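Local coordinates for protein glutamine synthetase (Streptomyces coelicolor, PDB 4BAX) that belongs to the glutamine synthetase family, pairing a beta-grasp domain with a larger catalytic domain and assembling from ten chains, at residues E114-F119 and Q180-V185; A229-N234 and A319-Y324; K265-G270 and R315-N320. One frame throughout, in Å; residues are numbered along the deposited sequence.

Interaction 1: residues E114-F119 and Q180-V185; sequences EQEYTF and QWEFQV
Gln115 and Phe183 meet on two neighbouring antiparallel strands. The Gln115 CB lies over one face of the Phe183 ring, 3.9 Å from its centroid, a CH-pi contact. The backbones of the same two residues form a hydrogen-bonded pair, with Gln115 N to Phe183 O at 2.7 Å. Tyr117 and Trp181 make the next hydrogen-bonded pair. Tyr117 CG sits between its own backbone N and carbonyl carbon (chi1 58°), which lays the phenol across the partner strand. Its CZ reaches Trp181 CB at 3.3 Å. The planes of the phenol and the five-membered indole ring are tilted by 22°, but the rings are displaced, with little face-to-face overlap. Phe119 CE2 approaches Trp181 CD1 at 3.6 Å and completes an aromatic cluster.

The other side of the sheet is polar. Gln180 NE2 donates to Thr118 OG1 at 3.2 Å, with the hydroxyl oxygen in the plane of the amide, and also to Asn227 O. Glu182 OE1 comes within 3.3 Å of Glu116 OE2, two acceptors with nearly coplanar carboxylates. Glu175 OE2 also lies close to Glu182 OE1. Gln184 NE2 steadies Glu182 by bonding OE2 at 2.8 Å, while Glu116 OE1 accepts from Gly230 N.

Further out, Trp181 NE1 is held by Phe150 O. Helices 152-164 and 190-210 pack on the aromatic side: Val155 touches Tyr117, Phe119 and Trp181, and Leu197 touches Gln115 and Phe183. Strand 169-174 flanks strand 180-188, and strand 231-236 pairs with strand 110-121.

Interaction 2: residues A229-N234 and A319-Y324; sequences AGAHTN and ANVDPY
This is a small, buried contact between the entry to a sheet strand and the loop leading into a helix. It lies in the catalytic part of the glutamine synthetase fold, near the centre of the chain. Strand 231-236 belongs to the large mixed sheet and pairs with strand 110-121. Residues 319-322 lead into helix 323-341, the last helix of the chain.

One backbone hydrogen bond joins the two segments. Ala319 N donates to Ala229 O at 3.0 Å. The donor stands above the carbonyl plane, 38° out of it, and the angle at the hydrogen is 148°. The nearest CA atoms are those of Gly230 and Ala319, 4.1 Å apart.

The rest is apolar packing by short side chains. Ala319 CB rests 3.7 Å from Ala229 CB. It also lies 3.3 Å from the Ala229 O atom that accepts the bond. Further along, the methyl of Ala231 points at the loop and meets one branch of Val321, CB to CG1 at 3.9 Å. A chi1 of 70° turns this Val321 methyl to Ala231, while the other branch, CG2, stands opposite the backbone N. Val321 and Thr233 both also pack on Val326 of the helix.

Neighbours fix the loop and the start of the helix. Arg201 NH2 holds Val321 O. Asp322 is the N-cap of helix 323-341, and its carboxylate is also bonded by Thr93 OG1 and Trp198 NE1. In the cap itself, Asp322 OD1 accepts from Tyr324 N at 3.0 Å, met from above the carboxylate plane.

Interaction 3: residues K265-G270 and R315-N320; sequences KNYGAG and RRPNAN
Two irregular loops of the catalytic part of the fold pack together here. One joins helix 259-264 to helix 271-274, and the other joins strand 312-314 to helix 323-341. Tyr267 lays its ring against the second loop. Pro317 CG sits over one face of its ring, 3.8 Å from the centroid, a CH-pi contact. Arg316 CB comes instead to the ring edge, near its plane, at 3.5 Å from Tyr267 CE2. The same CE2 lies over one face of the Arg316 guanidinium, whose plane is turned 75° from the ring. Asp314 OD2 binds both Arg316 NH2 and Tyr267 OH, so one carboxylate positions both groups. His263 ND1 gives the tyrosine hydroxyl a second partner.

Beyond the ring, one bond joins the backbones, and one side chain adds a second. Asn318 N donates to Tyr267 O at 3.0 Å, nearly in line with the carbonyl bond. Asn320 ND2 donates to Ala269 O at 3.2 Å, in the carbonyl plane and on a lone pair. With chi1 at 66°, the Asn320 amide folds back over its own backbone toward the other loop. There Asn320 OD1 lies 3.4 Å from Gly268 CA. Gly268 has a positive phi (121°) and packs closely on Asn318 and Asn320. Asn318 OD1 is bound by Arg274 NE.

The arrangement is loop-to-loop packing, with a proline on a tyrosine face and an asparagine side chain bonded to the facing backbone, joining the approaches to helices 271-274 and 323-341.

How the interactions relate
The three contacts follow one another through the catalytic part of the fold. Interactions 2 and 3 have centres about 6 Å apart and share Ala319 and Asn320. Ala231 N of interaction 2 lies 2.8 Å from Pro317 O of interaction 3, a probable hydrogen bond. Interactions 1 and 2 have centres about 10 Å apart and use neighbouring strands, 110-121 and 231-236, of one sheet. Glu114 N is 2.9 Å from His232 O, a probable hydrogen bond between the two strands. Gln115 NE2 reaches Ala319 O at 3.1 Å, linking interaction 1 to both others. A bound sodium ion lies about 8 Å from the Phe119 side chain.

Interaction 1: residues E114-F119 and Q180-V185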
loop_
_atom_site.group_PDB
_atom_site.type_symbol
_atom_site.label_atom_id
_atom_site.label_comp_id
_atom_site.label_asym_id
_atom_site.label_seq_id
_atom_site.Cartn_x
_atom_site.Cartn_y
_atom_site.Cartn_z
ATOM N N GLU A 114 3.524 -0.890 -43.375
ATOM C CA GLU A 114 2.649 -0.458 -42.300
ATOM C C GLU A 114 3.008 -1.313 -41.077
ATOM O O GLU A 114 2.634 -2.486 -40.964
ATOM C CB GLU A 114 1.198 -0.668 -42.713
ATOM C CG GLU A 114 0.874 -0.038 -44.092
ATOM C CD GLU A 114 -0.571 -0.266 -44.543
ATOM O OE1 GLU A 114 -1.258 -1.146 -43.963
ATOM O OE2 GLU A 114 -1.027 0.445 -45.472
ATOM N N GLN A 115 3.726 -0.696 -40.145
ATOM C CA GLN A 115 4.361 -1.432 -39.072
ATOM C C GLN A 115 3.561 -1.365 -37.804
ATOM O O GLN A 115 3.373 -0.301 -37.211
ATOM C CB GLN A 115 5.758 -0.867 -38.814
ATOM C CG GLN A 115 6.409 -1.377 -37.534
ATOM C CD GLN A 115 6.983 -2.804 -37.653
ATOM O OE1 GLN A 115 8.005 -3.049 -38.339
ATOM N NE2 GLN A 115 6.343 -3.745 -36.954
ATOM N N GLU A 116 3.091 -2.533 -37.386
ATOM C CA GLU A 116 2.278 -2.611 -36.195
ATOM C C GLU A 116 3.094 -3.056 -34.978
ATOM O O GLU A 116 4.115 -3.747 -35.106
ATOM C CB GLU A 116 1.089 -3.555 -36.429
ATOM C CG GLU A 116 0.126 -3.048 -37.518
ATOM C CD GLU A 116 -1.074 -3.973 -37.757
ATOM O OE1 GLU A 116 -1.005 -5.168 -37.375
ATOM O OE2 GLU A 116 -2.099 -3.485 -38.304
ATOM N N TYR A 117 2.624 -2.662 -33.799
ATOM C CA TYR A 117 3.253 -3.055 -32.556
ATOM C C TYR A 117 2.258 -2.923 -31.428
ATOM O O TYR A 117 1.299 -2.154 -31.540
ATOM C CB TYR A 117 4.492 -2.209 -32.277
ATOM C CG TYR A 117 4.200 -0.715 -32.218
ATOM C CD1 TYR A 117 4.078 0.044 -33.378
ATOM C CD2 TYR A 117 4.038 -0.066 -31.006
ATOM C CE1 TYR A 117 3.811 1.395 -33.328
ATOM C CE2 TYR A 117 3.770 1.296 -30.957
ATOM C CZ TYR A 117 3.663 2.016 -32.115
ATOM O OH TYR A 117 3.400 3.367 -32.043
ATOM N N THR A 118 2.532 -3.604 -30.320
ATOM C CA THR A 118 1.657 -3.574 -29.149
ATOM C C THR A 118 2.445 -3.172 -27.907
ATOM O O THR A 118 3.536 -3.709 -27.666
ATOM C CB THR A 118 0.967 -4.953 -28.935
ATOM O OG1 THR A 118 0.487 -5.456 -30.199
ATOM C CG2 THR A 118 -0.202 -4.839 -27.952
ATOM N N PHE A 119 1.902 -2.234 -27.130
ATOM C CA PHE A 119 2.517 -1.838 -25.854
ATOM C C PHE A 119 2.277 -2.826 -24.716
ATOM O O PHE A 119 1.161 -3.338 -24.537
ATOM C CB PHE A 119 2.060 -0.445 -25.411
ATOM C CG PHE A 119 2.674 0.666 -26.193
ATOM C CD1 PHE A 119 4.029 0.698 -26.415
ATOM C CD2 PHE A 119 1.873 1.674 -26.754
ATOM C CE1 PHE A 119 4.594 1.732 -27.168
ATOM C CE2 PHE A 119 2.429 2.698 -27.510
ATOM C CZ PHE A 119 3.793 2.727 -27.716
ATOM N N GLN A 180 -2.452 -1.180 -29.194
ATOM C CA GLN A 180 -1.849 -1.555 -30.467
ATOM C C GLN A 180 -1.871 -0.369 -31.398
ATOM O O GLN A 180 -2.885 0.334 -31.522
ATOM C CB GLN A 180 -2.595 -2.735 -31.094
ATOM C CG GLN A 180 -1.794 -3.551 -32.114
ATOM C CD GLN A 180 -2.534 -4.797 -32.580
ATOM O OE1 GLN A 180 -3.562 -4.720 -33.264
ATOM N NE2 GLN A 180 -2.008 -5.962 -32.208
ATOM N N TRP A 181 -0.736 -0.180 -32.071
ATOM C CA TRP A 181 -0.519 0.995 -32.895
ATOM C C TRP A 181 0.171 0.634 -34.201
ATOM O O TRP A 181 0.725 -0.472 -34.352
ATOM C CB TRP A 181 0.327 2.018 -32.134
ATOM C CG TRP A 181 -0.340 2.608 -30.931
ATOM C CD1 TRP A 181 -0.362 2.083 -29.675
ATOM C CD2 TRP A 181 -1.084 3.829 -30.868
ATOM N NE1 TRP A 181 -1.067 2.903 -28.827
ATOM C CE2 TRP A 181 -1.517 3.984 -29.536
ATOM C CE3 TRP A 181 -1.416 4.811 -31.803
ATOM C CZ2 TRP A 181 -2.268 5.079 -29.120
ATOM C CZ3 TRP A 181 -2.164 5.902 -31.380
ATOM C CH2 TRP A 181 -2.575 6.027 -30.053
ATOM N N GLU A 182 0.129 1.589 -35.131
ATOM C CA GLU A 182 0.775 1.446 -36.425
ATOM C C GLU A 182 1.438 2.736 -36.874
ATOM O O GLU A 182 0.944 3.825 -36.587
ATOM C CB GLU A 182 -0.243 1.009 -37.470
ATOM C CG GLU A 182 0.342 0.638 -38.811
ATOM C CD GLU A 182 -0.744 0.453 -39.868
ATOM O OE1 GLU A 182 -1.481 -0.570 -39.788
ATOM O OE2 GLU A 182 -0.875 1.324 -40.765
ATOM N N PHE A 183 2.578 2.600 -37.547
ATOM C CA PHE A 183 3.182 3.696 -38.305
ATOM C C PHE A 183 3.559 3.199 -39.700
ATOM O O PHE A 183 3.899 2.031 -39.875
ATOM C CB PHE A 183 4.362 4.350 -37.555
ATOM C CG PHE A 183 5.577 3.455 -37.411
ATOM C CD1 PHE A 183 6.523 3.357 -38.422
ATOM C CD2 PHE A 183 5.762 2.694 -36.268
ATOM C CE1 PHE A 183 7.641 2.520 -38.289
ATOM C CE2 PHE A 183 6.872 1.863 -36.140
ATOM C CZ PHE A 183 7.812 1.786 -37.154
ATOM N N GLN A 184 3.479 4.075 -40.693
ATOM C CA GLN A 184 3.705 3.670 -42.079
ATOM C C GLN A 184 4.993 4.290 -42.605
ATOM O O GLN A 184 5.156 5.516 -42.552
ATOM C CB GLN A 184 2.511 4.074 -42.950
ATOM C CG GLN A 184 1.185 3.450 -42.505
ATOM C CD GLN A 184 0.235 4.491 -41.933
ATOM O OE1 GLN A 184 0.238 5.639 -42.376
ATOM N NE2 GLN A 184 -0.580 4.101 -40.946
ATOM N N VAL A 185 5.885 3.450 -43.131
ATOM C CA VAL A 185 7.132 3.921 -43.701
ATOM C C VAL A 185 7.106 3.751 -45.213
ATOM O O VAL A 185 6.847 2.655 -45.727
ATOM C CB VAL A 185 8.339 3.166 -43.143
ATOM C CG1 VAL A 185 9.629 3.845 -43.608
ATOM C CG2 VAL A 185 8.284 3.128 -41.647
#

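Interaction 2: residues A229-N234 and A319-Y324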
loop_
_atom_site.group_PDB
_atom_site.type_symbol
_atom_site.label_atom_id
_atom_site.label_comp_id
_atom_site.label_asym_id
_atom_site.label_seq_id
_atom_site.Cartn_x
_atom_site.Cartn_y
_atom_site.Cartn_z
ATOM N N ALA A 229 -0.541 -8.556 -34.792
ATOM C CA ALA A 229 0.248 -7.431 -35.265
ATOM C C ALA A 229 0.953 -7.797 -36.570
ATOM O O ALA A 229 1.741 -8.754 -36.614
ATOM C CB ALA A 229 1.249 -6.977 -34.181
ATOM N N GLY A 230 0.651 -7.064 -37.641
ATOM C CA GLY A 230 1.300 -7.327 -38.917
ATOM C C GLY A 230 2.267 -6.250 -39.402
ATOM O O GLY A 230 2.429 -5.216 -38.743
ATOM N N ALA A 231 2.905 -6.518 -40.547
ATOM C CA ALA A 231 3.682 -5.520 -41.296
ATOM C C ALA A 231 3.296 -5.581 -42.775
ATOM O O ALA A 231 4.013 -6.199 -43.577
ATOM C CB ALA A 231 5.203 -5.742 -41.123
ATOM N N HIS A 232 2.121 -5.036 -43.115
ATOM C CA HIS A 232 1.625 -5.057 -44.491
ATOM C C HIS A 232 2.608 -4.314 -45.374
ATOM O O HIS A 232 3.062 -3.214 -45.023
ATOM C CB HIS A 232 0.249 -4.404 -44.603
ATOM C CG HIS A 232 -0.858 -5.215 -44.002
ATOM N ND1 HIS A 232 -0.634 -6.423 -43.373
ATOM C CD2 HIS A 232 -2.197 -5.013 -43.966
ATOM C CE1 HIS A 232 -1.787 -6.921 -42.958
ATOM N NE2 HIS A 232 -2.750 -6.086 -43.309
ATOM N N THR A 233 2.919 -4.906 -46.522
ATOM C CA THR A 233 3.914 -4.341 -47.421
ATOM C C THR A 233 3.291 -3.950 -48.765
ATOM O O THR A 233 2.645 -4.756 -49.441
ATOM C CB THR A 233 5.086 -5.305 -47.618
ATOM O OG1 THR A 233 5.589 -5.695 -46.331
ATOM C CG2 THR A 233 6.189 -4.629 -48.412
ATOM N N ASN A 234 3.484 -2.683 -49.109
ATOM C CA ASN A 234 3.001 -2.113 -50.351
ATOM C C ASN A 234 4.134 -2.093 -51.357
ATOM O O ASN A 234 5.244 -1.635 -51.060
ATOM C CB ASN A 234 2.483 -0.691 -50.120
ATOM C CG ASN A 234 1.378 -0.638 -49.077
ATOM O OD1 ASN A 234 0.339 -1.303 -49.203
ATOM N ND2 ASN A 234 1.614 0.130 -48.014
ATOM N N ALA A 319 4.441 -8.532 -37.936
ATOM C CA ALA A 319 5.073 -7.326 -37.398
ATOM C C ALA A 319 6.543 -7.583 -37.062
ATOM O O ALA A 319 7.332 -6.633 -37.004
ATOM C CB ALA A 319 4.329 -6.826 -36.171
ATOM N N ASN A 320 6.909 -8.853 -36.844
ATOM C CA ASN A 320 8.300 -9.189 -36.520
ATOM C C ASN A 320 9.124 -9.633 -37.735
ATOM O O ASN A 320 10.193 -10.216 -37.572
ATOM C CB ASN A 320 8.384 -10.217 -35.376
ATOM C CG ASN A 320 7.824 -11.576 -35.771
ATOM O OD1 ASN A 320 7.232 -11.732 -36.846
ATOM N ND2 ASN A 320 7.968 -12.558 -34.881
ATOM N N VAL A 321 8.636 -9.373 -38.943
ATOM C CA VAL A 321 9.416 -9.692 -40.141
ATOM C C VAL A 321 10.657 -8.804 -40.245
ATOM O O VAL A 321 10.648 -7.649 -39.824
ATOM C CB VAL A 321 8.565 -9.545 -41.422
ATOM C CG1 VAL A 321 8.232 -8.073 -41.717
ATOM C CG2 VAL A 321 9.256 -10.232 -42.608
ATOM N N ASP A 322 11.744 -9.369 -40.758
ATOM C CA ASP A 322 12.921 -8.591 -41.134
ATOM C C ASP A 322 12.598 -7.909 -42.464
ATOM O O ASP A 322 12.334 -8.590 -43.463
ATOM C CB ASP A 322 14.129 -9.524 -41.301
ATOM C CG ASP A 322 15.453 -8.771 -41.519
ATOM O OD1 ASP A 322 15.435 -7.592 -41.946
ATOM O OD2 ASP A 322 16.521 -9.370 -41.264
ATOM N N PRO A 323 12.650 -6.566 -42.495
ATOM C CA PRO A 323 12.373 -5.807 -43.731
ATOM C C PRO A 323 13.325 -6.170 -44.877
ATOM O O PRO A 323 12.873 -6.256 -46.029
ATOM C CB PRO A 323 12.540 -4.333 -43.306
ATOM C CG PRO A 323 13.278 -4.376 -41.992
ATOM C CD PRO A 323 12.886 -5.685 -41.338
ATOM N N TYR A 324 14.581 -6.477 -44.550
ATOM C CA TYR A 324 15.565 -6.858 -45.557
ATOM C C TYR A 324 15.113 -8.105 -46.309
ATOM O O TYR A 324 15.327 -8.234 -47.528
ATOM C CB TYR A 324 16.938 -7.132 -44.905
ATOM C CG TYR A 324 17.648 -5.910 -44.342
ATOM C CD1 TYR A 324 17.753 -4.738 -45.075
ATOM C CD2 TYR A 324 18.155 -5.915 -43.038
ATOM C CE1 TYR A 324 18.372 -3.613 -44.546
ATOM C CE2 TYR A 324 18.780 -4.790 -42.505
ATOM C CZ TYR A 324 18.885 -3.645 -43.268
ATOM O OH TYR A 324 19.499 -2.526 -42.758
#

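Interaction 3: residues K265-G270 and R315-N320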
loop_
_atom_site.group_PDB
_atom_site.type_symbol
_atom_site.label_atom_id
_atom_site.label_comp_id
_atom_site.label_asym_id
_atom_site.label_seq_id
_atom_site.Cartn_x
_atom_site.Cartn_y
_atom_site.Cartn_z
ATOM N N LYS A 265 7.383 -18.750 -44.987
ATOM C CA LYS A 265 8.360 -19.267 -43.976
ATOM C C LYS A 265 9.456 -18.286 -43.628
ATOM O O LYS A 265 10.278 -18.566 -42.736
ATOM C CB LYS A 265 9.012 -20.591 -44.425
ATOM C CG LYS A 265 9.928 -20.480 -45.637
ATOM C CD LYS A 265 10.584 -21.817 -45.965
ATOM C CE LYS A 265 11.374 -21.877 -47.290
ATOM N NZ LYS A 265 12.199 -23.072 -47.058
ATOM N N ASN A 266 9.482 -17.138 -44.290
ATOM C CA ASN A 266 10.438 -16.067 -43.985
ATOM C C ASN A 266 9.762 -14.793 -43.521
ATOM O O ASN A 266 10.398 -13.729 -43.425
ATOM C CB ASN A 266 11.316 -15.757 -45.205
ATOM C CG ASN A 266 12.270 -16.847 -45.534
ATOM O OD1 ASN A 266 13.292 -16.997 -44.873
ATOM N ND2 ASN A 266 11.951 -17.633 -46.555
ATOM N N TYR A 267 8.472 -14.907 -43.226
ATOM C CA TYR A 267 7.650 -13.738 -42.946
ATOM C C TYR A 267 7.471 -13.480 -41.456
ATOM O O TYR A 267 6.619 -12.682 -41.056
ATOM C CB TYR A 267 6.289 -13.882 -43.621
ATOM C CG TYR A 267 6.190 -13.257 -44.990
ATOM C CD1 TYR A 267 7.318 -12.813 -45.674
ATOM C CD2 TYR A 267 4.956 -13.110 -45.605
ATOM C CE1 TYR A 267 7.204 -12.242 -46.948
ATOM C CE2 TYR A 267 4.831 -12.529 -46.860
ATOM C CZ TYR A 267 5.947 -12.103 -47.531
ATOM O OH TYR A 267 5.775 -11.548 -48.783
ATOM N N GLY A 268 8.270 -14.158 -40.642
ATOM C CA GLY A 268 8.266 -13.893 -39.224
ATOM C C GLY A 268 7.909 -15.106 -38.408
ATOM O O GLY A 268 7.150 -15.972 -38.841
ATOM N N ALA A 269 8.434 -15.144 -37.191
ATOM C CA ALA A 269 8.236 -16.281 -36.314
ATOM C C ALA A 269 6.828 -16.273 -35.723
ATOM O O ALA A 269 6.313 -15.219 -35.318
ATOM C CB ALA A 269 9.297 -16.274 -35.206
ATOM N N GLY A 270 6.184 -17.432 -35.707
ATOM C CA GLY A 270 4.850 -17.504 -35.145
ATOM C C GLY A 270 3.752 -17.060 -36.091
ATOM O O GLY A 270 2.650 -16.750 -35.633
ATOM N N ARG A 315 -0.545 -8.712 -47.424
ATOM C CA ARG A 315 -1.051 -8.668 -46.053
ATOM C C ARG A 315 -0.470 -9.785 -45.157
ATOM O O ARG A 315 -0.781 -9.844 -43.966
ATOM C CB ARG A 315 -2.582 -8.731 -46.063
ATOM C CG ARG A 315 -3.233 -7.668 -46.948
ATOM C CD ARG A 315 -4.747 -7.861 -47.057
ATOM N NE ARG A 315 -5.386 -7.714 -45.752
ATOM C CZ ARG A 315 -5.721 -6.544 -45.200
ATOM N NH1 ARG A 315 -5.513 -5.403 -45.860
ATOM N NH2 ARG A 315 -6.296 -6.508 -43.997
ATOM N N ARG A 316 0.347 -10.663 -45.727
ATOM C CA ARG A 316 0.954 -11.779 -44.981
ATOM C C ARG A 316 2.087 -11.472 -43.954
ATOM O O ARG A 316 2.156 -12.150 -42.932
ATOM C CB ARG A 316 1.423 -12.853 -45.951
ATOM C CG ARG A 316 0.292 -13.512 -46.713
ATOM C CD ARG A 316 0.848 -14.422 -47.766
ATOM N NE ARG A 316 1.553 -13.623 -48.764
ATOM C CZ ARG A 316 2.359 -14.137 -49.689
ATOM N NH1 ARG A 316 2.541 -15.452 -49.743
ATOM N NH2 ARG A 316 2.971 -13.342 -50.568
ATOM N N PRO A 317 2.981 -10.501 -44.217
ATOM C CA PRO A 317 4.118 -10.413 -43.271
ATOM C C PRO A 317 3.742 -10.020 -41.829
ATOM O O PRO A 317 2.870 -9.171 -41.572
ATOM C CB PRO A 317 5.042 -9.356 -43.909
ATOM C CG PRO A 317 4.610 -9.268 -45.354
ATOM C CD PRO A 317 3.122 -9.550 -45.342
ATOM N N ASN A 318 4.395 -10.689 -40.879
ATOM C CA ASN A 318 4.208 -10.400 -39.460
ATOM C C ASN A 318 4.851 -9.088 -39.079
ATOM O O ASN A 318 5.728 -8.610 -39.793
ATOM C CB ASN A 318 4.872 -11.478 -38.632
ATOM C CG ASN A 318 4.024 -12.708 -38.480
ATOM O OD1 ASN A 318 2.925 -12.827 -39.067
ATOM N ND2 ASN A 318 4.522 -13.642 -37.674
ATOM N N ALA A 319 4.441 -8.532 -37.936
ATOM C CA ALA A 319 5.073 -7.326 -37.398
ATOM C C ALA A 319 6.543 -7.583 -37.062
ATOM O O ALA A 319 7.332 -6.633 -37.004
ATOM C CB ALA A 319 4.329 -6.826 -36.171
ATOM N N ASN A 320 6.909 -8.853 -36.844
ATOM C CA ASN A 320 8.300 -9.189 -36.520
ATOM C C ASN A 320 9.124 -9.633 -37.735
ATOM O O ASN A 320 10.193 -10.216 -37.572
ATOM C CB ASN A 320 8.384 -10.217 -35.376
ATOM C CG ASN A 320 7.824 -11.576 -35.771
ATOM O OD1 ASN A 320 7.232 -11.732 -36.846
ATOM N ND2 ASN A 320 7.968 -12.558 -34.881
#